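Local coordinates for beta-2-microglobulin (Ctenopharyngodon idella, PDB 5H5Z), which probably serves as the light chain of a bony fish MHC class I molecule, pairing with the heavy chain that presents peptides, at residues 4-9 against 26-31. The protein carries 1 engineered substitution. Sequence-based numbering, arbitrary orientation.
Sequences SSPKIQ and CYVSNF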
loop_
_atom_site.group_PDB
_atom_site.type_symbol
_atom_site.label_atom_id
_atom_site.label_comp_id
_atom_site.label_asym_id
_atom_site.label_seq_id
_atom_site.Cartn_x
_atom_site.Cartn_y
_atom_site.Cartn_z
ATOM N N SER B 4 -13.658 -2.044 -10.187
ATOM C CA SER B 4 -13.503 -1.040 -9.142
ATOM C C SER B 4 -12.598 0.045 -9.696
ATOM O O SER B 4 -11.419 -0.199 -9.952
ATOM C CB SER B 4 -12.888 -1.645 -7.876
ATOM O OG SER B 4 -13.809 -2.489 -7.210
ATOM N N SER B 5 -13.158 1.234 -9.904
ATOM C CA SER B 5 -12.406 2.353 -10.466
ATOM C C SER B 5 -11.497 2.982 -9.416
ATOM O O SER B 5 -11.885 3.098 -8.257
ATOM C CB SER B 5 -13.355 3.393 -11.061
ATOM O OG SER B 5 -14.030 2.843 -12.180
ATOM N N PRO B 6 -10.281 3.388 -9.824
ATOM C CA PRO B 6 -9.273 3.846 -8.864
ATOM C C PRO B 6 -9.612 5.136 -8.123
ATOM O O PRO B 6 -10.201 6.065 -8.702
ATOM C CB PRO B 6 -8.029 4.061 -9.738
ATOM C CG PRO B 6 -8.559 4.275 -11.116
ATOM C CD PRO B 6 -9.758 3.380 -11.203
ATOM N N LYS B 7 -9.256 5.167 -6.842
ATOM C CA LYS B 7 -9.125 6.424 -6.115
ATOM C C LYS B 7 -7.763 6.979 -6.512
ATOM O O LYS B 7 -6.778 6.234 -6.569
ATOM C CB LYS B 7 -9.198 6.207 -4.602
ATOM C CG LYS B 7 -9.267 7.498 -3.794
ATOM C CD LYS B 7 -8.937 7.281 -2.325
ATOM C CE LYS B 7 -10.125 6.773 -1.525
ATOM N NZ LYS B 7 -9.670 6.234 -0.210
ATOM N N ILE B 8 -7.721 8.272 -6.817
ATOM C CA ILE B 8 -6.509 8.922 -7.312
ATOM C C ILE B 8 -6.206 10.145 -6.467
ATOM O O ILE B 8 -7.006 11.086 -6.405
ATOM C CB ILE B 8 -6.655 9.367 -8.786
ATOM C CG1 ILE B 8 -7.109 8.194 -9.662
ATOM C CG2 ILE B 8 -5.344 9.961 -9.294
ATOM C CD1 ILE B 8 -7.621 8.600 -11.027
ATOM N N GLN B 9 -5.051 10.128 -5.817
ATOM C CA GLN B 9 -4.658 11.209 -4.928
ATOM C C GLN B 9 -3.276 11.703 -5.308
ATOM O O GLN B 9 -2.320 10.919 -5.392
ATOM C CB GLN B 9 -4.717 10.762 -3.466
ATOM C CG GLN B 9 -6.128 10.432 -2.997
ATOM C CD GLN B 9 -6.172 9.854 -1.598
ATOM O OE1 GLN B 9 -6.507 10.548 -0.636
ATOM N NE2 GLN B 9 -5.837 8.583 -1.477
ATOM N N CYS B 26 1.662 10.356 -6.858
ATOM C CA CYS B 26 0.309 9.991 -7.232
ATOM C C CYS B 26 0.000 8.604 -6.678
ATOM O O CYS B 26 0.577 7.612 -7.117
ATOM C CB CYS B 26 0.142 10.050 -8.751
ATOM S SG CYS B 26 -1.511 9.665 -9.357
ATOM N N TYR B 27 -0.891 8.561 -5.690
ATOM C CA TYR B 27 -1.317 7.319 -5.054
ATOM C C TYR B 27 -2.626 6.855 -5.668
ATOM O O TYR B 27 -3.654 7.541 -5.572
ATOM C CB TYR B 27 -1.484 7.521 -3.548
ATOM C CG TYR B 27 -1.848 6.272 -2.768
ATOM C CD1 TYR B 27 -1.115 5.086 -2.911
ATOM C CD2 TYR B 27 -2.896 6.287 -1.852
ATOM C CE1 TYR B 27 -1.447 3.952 -2.185
ATOM C CE2 TYR B 27 -3.229 5.164 -1.117
ATOM C CZ TYR B 27 -2.506 3.999 -1.288
ATOM O OH TYR B 27 -2.844 2.887 -0.556
ATOM N N VAL B 28 -2.573 5.692 -6.306
ATOM C CA VAL B 28 -3.715 5.142 -7.032
ATOM C C VAL B 28 -4.141 3.857 -6.324
ATOM O O VAL B 28 -3.373 2.898 -6.261
ATOM C CB VAL B 28 -3.354 4.892 -8.512
ATOM C CG1 VAL B 28 -4.546 4.337 -9.283
ATOM C CG2 VAL B 28 -2.855 6.179 -9.162
ATOM N N SER B 29 -5.352 3.846 -5.772
ATOM C CA SER B 29 -5.752 2.766 -4.872
ATOM C C SER B 29 -7.173 2.288 -5.125
ATOM O O SER B 29 -7.896 2.876 -5.925
ATOM C CB SER B 29 -5.615 3.225 -3.420
ATOM O OG SER B 29 -6.498 4.309 -3.157
ATOM N N ASN B 30 -7.560 1.213 -4.438
ATOM C CA ASN B 30 -8.935 0.709 -4.462
ATOM C C ASN B 30 -9.421 0.280 -5.851
ATOM O O ASN B 30 -10.603 0.432 -6.170
ATOM C CB ASN B 30 -9.904 1.749 -3.862
ATOM C CG ASN B 30 -9.646 2.024 -2.389
ATOM O OD1 ASN B 30 -8.963 1.258 -1.703
ATOM N ND2 ASN B 30 -10.203 3.125 -1.893
ATOM N N PHE B 31 -8.525 -0.258 -6.675
ATOM C CA PHE B 31 -8.902 -0.588 -8.052
ATOM C C PHE B 31 -8.774 -2.063 -8.425
ATOM O O PHE B 31 -7.926 -2.776 -7.902
ATOM C CB PHE B 31 -8.176 0.312 -9.068
ATOM C CG PHE B 31 -6.698 0.046 -9.191
ATOM C CD1 PHE B 31 -6.216 -0.881 -10.114
ATOM C CD2 PHE B 31 -5.784 0.750 -8.412
ATOM C CE1 PHE B 31 -4.853 -1.119 -10.240
ATOM C CE2 PHE B 31 -4.422 0.518 -8.532
ATOM C CZ PHE B 31 -3.955 -0.420 -9.445
HETATM O O HOH W 1 -12.787 2.028 -6.016
HETATM O O HOH W 2 -7.146 4.444 -0.576
#
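Strands A and B of an immunoglobulin C1-set domain pair antiparallel here, and Lys7 and Ser29 form one hydrogen-bonded pair: Lys7 N donates to Ser29 O at 2.8 Å, and Ser29 N returns to Lys7 O. Gln9 and Tyr27 make the second such pair, with Ile8 opposite Val28 between them. A sheet of this kind sorts its residues by face. On the inner one, Pro6 CB rests on Val28 CG1 at 3.5 Å, while Ile8 CG2, anti to its own N, reaches Cys26 SG at 3.8 Å, one sulfur of the disulfide to Cys81. On the other, the Lys7 chain, bent at chi3 (-82°), runs alongside Asn30, and one water links Lys7 NZ (3.1 Å) to Ser29 OG (2.7 Å). Beyond the regular pairing, a second water sits between Ser5 O and Asn30 O, within hydrogen-bonding reach of both carbonyls, and Ser4 O receives a CA-H...O contact from Phe31 CA at 3.2 Å. Asn30 and Phe31 form a G1 beta bulge opposite Phe63 of strand 63-71, the next strand of the sheet. Across the sandwich, Val83 of strand 79-85 packs on Pro6, Ile8 and Val28; on the outer face, Lys7 NZ forms a salt bridge with Glu225 of the MHC class I heavy chain.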